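PDB 3A4C: DNA replication factor Cdt1 from Mus musculus, which helps license DNA replication by promoting, with CDC6 and the origin recognition complex, the loading of the MCM complex onto DNA, and also supports kinetochore-microtubule attachment in mitosis. Local coordinates for residues L71-H74 with D79-V82. Numbering follows the deposited sequence.
Sequences LSLH and DTYV
H74 and Y81 face each other as an antiparallel hydrogen-bonded pair in the beta hairpin, or wing, of the winged-helix fold that makes up this C-terminal domain of Cdt1. The two bonds differ in geometry. H74 N donates to Y81 O at 2.9 Å from within the plane of the Y81 carbonyl. Y81 N to H74 O is shorter, 2.8 Å, and almost straight at the hydrogen (176°), yet the donor sits 36° above the plane of the H74 carbonyl. Each acceptor also takes a CA-H contact, Y81 O from L73 CA at 3.3 Å and H74 O from T80 CA. The imidazole and phenol rings project from the same face of the sheet, but H74 reaches Y81 through its backbone: H74 O lies at the edge of the tyrosine ring, near its plane. The Y81 side chain touches A33 and T35 of strand 33-35.

V82 works on the other face, where it forms a non-hydrogen-bonded pair with L73. Helices 36-45 and 53-66 cover this side: V82 rests on M36 and V39, L71 on L63 and A64. V82 CG1 is anti to the backbone N, and its two methyls go to different leucines. CG2 lies alongside L73 CD2 at 3.6 Å, the two side chains pointing the same way, while T80 CG2 approaches L73 CB. L71 comes in at a slant, its CG anti to the backbone N (chi1 -172°), and its CD1 presses on V82 CG1 at 3.3 Å, tighter than ordinary van der Waals contact.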
ATOM      1  N   LEU A  71       6.721  -3.054   3.826  1.00 15.01           N
ATOM      2  CA  LEU A  71       5.708  -2.274   4.527  1.00 13.91           C
ATOM      3  C   LEU A  71       5.301  -2.937   5.833  1.00 22.48           C
ATOM      4  O   LEU A  71       4.741  -4.032   5.829  1.00 22.41           O
ATOM      5  CB  LEU A  71       4.483  -2.116   3.624  1.00 17.92           C
ATOM      6  CG  LEU A  71       3.348  -1.187   4.049  1.00 22.08           C
ATOM      7  CD1 LEU A  71       3.878   0.168   4.407  1.00 24.15           C
ATOM      8  CD2 LEU A  71       2.353  -1.063   2.906  1.00 18.60           C
ATOM      9  N   SER A  72       5.573  -2.257   6.945  1.00 15.80           N
ATOM     10  CA  SER A  72       5.273  -2.778   8.270  1.00 16.74           C
ATOM     11  C   SER A  72       4.187  -1.922   8.932  1.00 16.46           C
ATOM     12  O   SER A  72       4.143  -0.710   8.738  1.00 15.68           O
ATOM     13  CB  SER A  72       6.552  -2.754   9.117  1.00 22.29           C
ATOM     14  OG  SER A  72       6.573  -3.822  10.044  1.00 42.47           O
ATOM     15  N   LEU A  73       3.306  -2.562   9.695  1.00 12.73           N
ATOM     16  CA  LEU A  73       2.270  -1.860  10.448  1.00 11.43           C
ATOM     17  C   LEU A  73       2.462  -2.162  11.922  1.00 16.08           C
ATOM     18  O   LEU A  73       2.650  -3.318  12.295  1.00 17.46           O
ATOM     19  CB  LEU A  73       0.894  -2.348  10.026  1.00 14.63           C
ATOM     20  CG  LEU A  73       0.592  -2.243   8.537  1.00 14.63           C
ATOM     21  CD1 LEU A  73      -0.687  -2.990   8.222  1.00 12.66           C
ATOM     22  CD2 LEU A  73       0.463  -0.781   8.171  1.00 15.94           C
ATOM     23  N   HIS A  74       2.415  -1.133  12.765  1.00 12.71           N
ATOM     24  CA  HIS A  74       2.629  -1.334  14.201  1.00 11.30           C
ATOM     25  C   HIS A  74       1.585  -0.571  15.011  1.00 10.22           C
ATOM     26  O   HIS A  74       1.511   0.642  14.947  1.00  8.55           O
ATOM     27  CB  HIS A  74       4.058  -0.908  14.580  1.00 16.51           C
ATOM     28  CG  HIS A  74       4.401  -1.098  16.031  1.00 20.20           C
ATOM     29  ND1 HIS A  74       4.194  -2.286  16.703  1.00 26.60           N
ATOM     30  CD2 HIS A  74       4.985  -0.260  16.923  1.00 16.49           C
ATOM     31  CE1 HIS A  74       4.608  -2.162  17.955  1.00 18.82           C
ATOM     32  NE2 HIS A  74       5.091  -0.944  18.114  1.00 22.34           N
ATOM     33  N   ASP A  79      -3.430   4.166  17.532  1.00 12.85           N
ATOM     34  CA  ASP A  79      -2.863   4.502  16.231  1.00 17.19           C
ATOM     35  C   ASP A  79      -2.225   3.263  15.632  1.00 13.67           C
ATOM     36  O   ASP A  79      -1.783   2.387  16.354  1.00 11.14           O
ATOM     37  CB  ASP A  79      -1.791   5.583  16.365  1.00 15.24           C
ATOM     38  CG  ASP A  79      -2.338   6.884  16.908  1.00 24.31           C
ATOM     39  OD1 ASP A  79      -3.436   7.291  16.476  1.00 19.65           O
ATOM     40  OD2 ASP A  79      -1.661   7.500  17.760  1.00 27.87           O
ATOM     41  N   THR A  80      -2.177   3.197  14.309  1.00 13.48           N
ATOM     42  CA  THR A  80      -1.389   2.182  13.632  1.00 13.10           C
ATOM     43  C   THR A  80      -0.337   2.882  12.793  1.00 12.43           C
ATOM     44  O   THR A  80      -0.655   3.688  11.927  1.00 14.21           O
ATOM     45  CB  THR A  80      -2.263   1.280  12.760  1.00 15.89           C
ATOM     46  OG1 THR A  80      -3.181   0.572  13.604  1.00 15.12           O
ATOM     47  CG2 THR A  80      -1.394   0.278  11.981  1.00 13.24           C
ATOM     48  N   TYR A  81       0.926   2.607  13.080  1.00 11.67           N
ATOM     49  CA  TYR A  81       1.997   3.287  12.373  1.00 11.68           C
ATOM     50  C   TYR A  81       2.438   2.509  11.148  1.00 13.75           C
ATOM     51  O   TYR A  81       2.616   1.298  11.213  1.00 11.32           O
ATOM     52  CB  TYR A  81       3.179   3.562  13.303  1.00 13.92           C
ATOM     53  CG  TYR A  81       2.925   4.763  14.170  1.00 12.76           C
ATOM     54  CD1 TYR A  81       3.245   6.039  13.728  1.00 15.23           C
ATOM     55  CD2 TYR A  81       2.338   4.628  15.424  1.00 15.04           C
ATOM     56  CE1 TYR A  81       2.999   7.154  14.516  1.00 17.06           C
ATOM     57  CE2 TYR A  81       2.084   5.738  16.220  1.00 16.73           C
ATOM     58  CZ  TYR A  81       2.415   6.997  15.758  1.00 18.17           C
ATOM     59  OH  TYR A  81       2.170   8.101  16.540  1.00 17.83           O
ATOM     60  N   VAL A  82       2.581   3.228  10.036  1.00 13.48           N
ATOM     61  CA  VAL A  82       3.105   2.694   8.789  1.00 13.51           C
ATOM     62  C   VAL A  82       4.576   3.074   8.621  1.00 14.91           C
ATOM     63  O   VAL A  82       4.947   4.244   8.704  1.00 13.94           O
ATOM     64  CB  VAL A  82       2.326   3.238   7.584  1.00 12.19           C
ATOM     65  CG1 VAL A  82       2.966   2.764   6.290  1.00 12.41           C
ATOM     66  CG2 VAL A  82       0.866   2.810   7.667  1.00 16.46           C
TER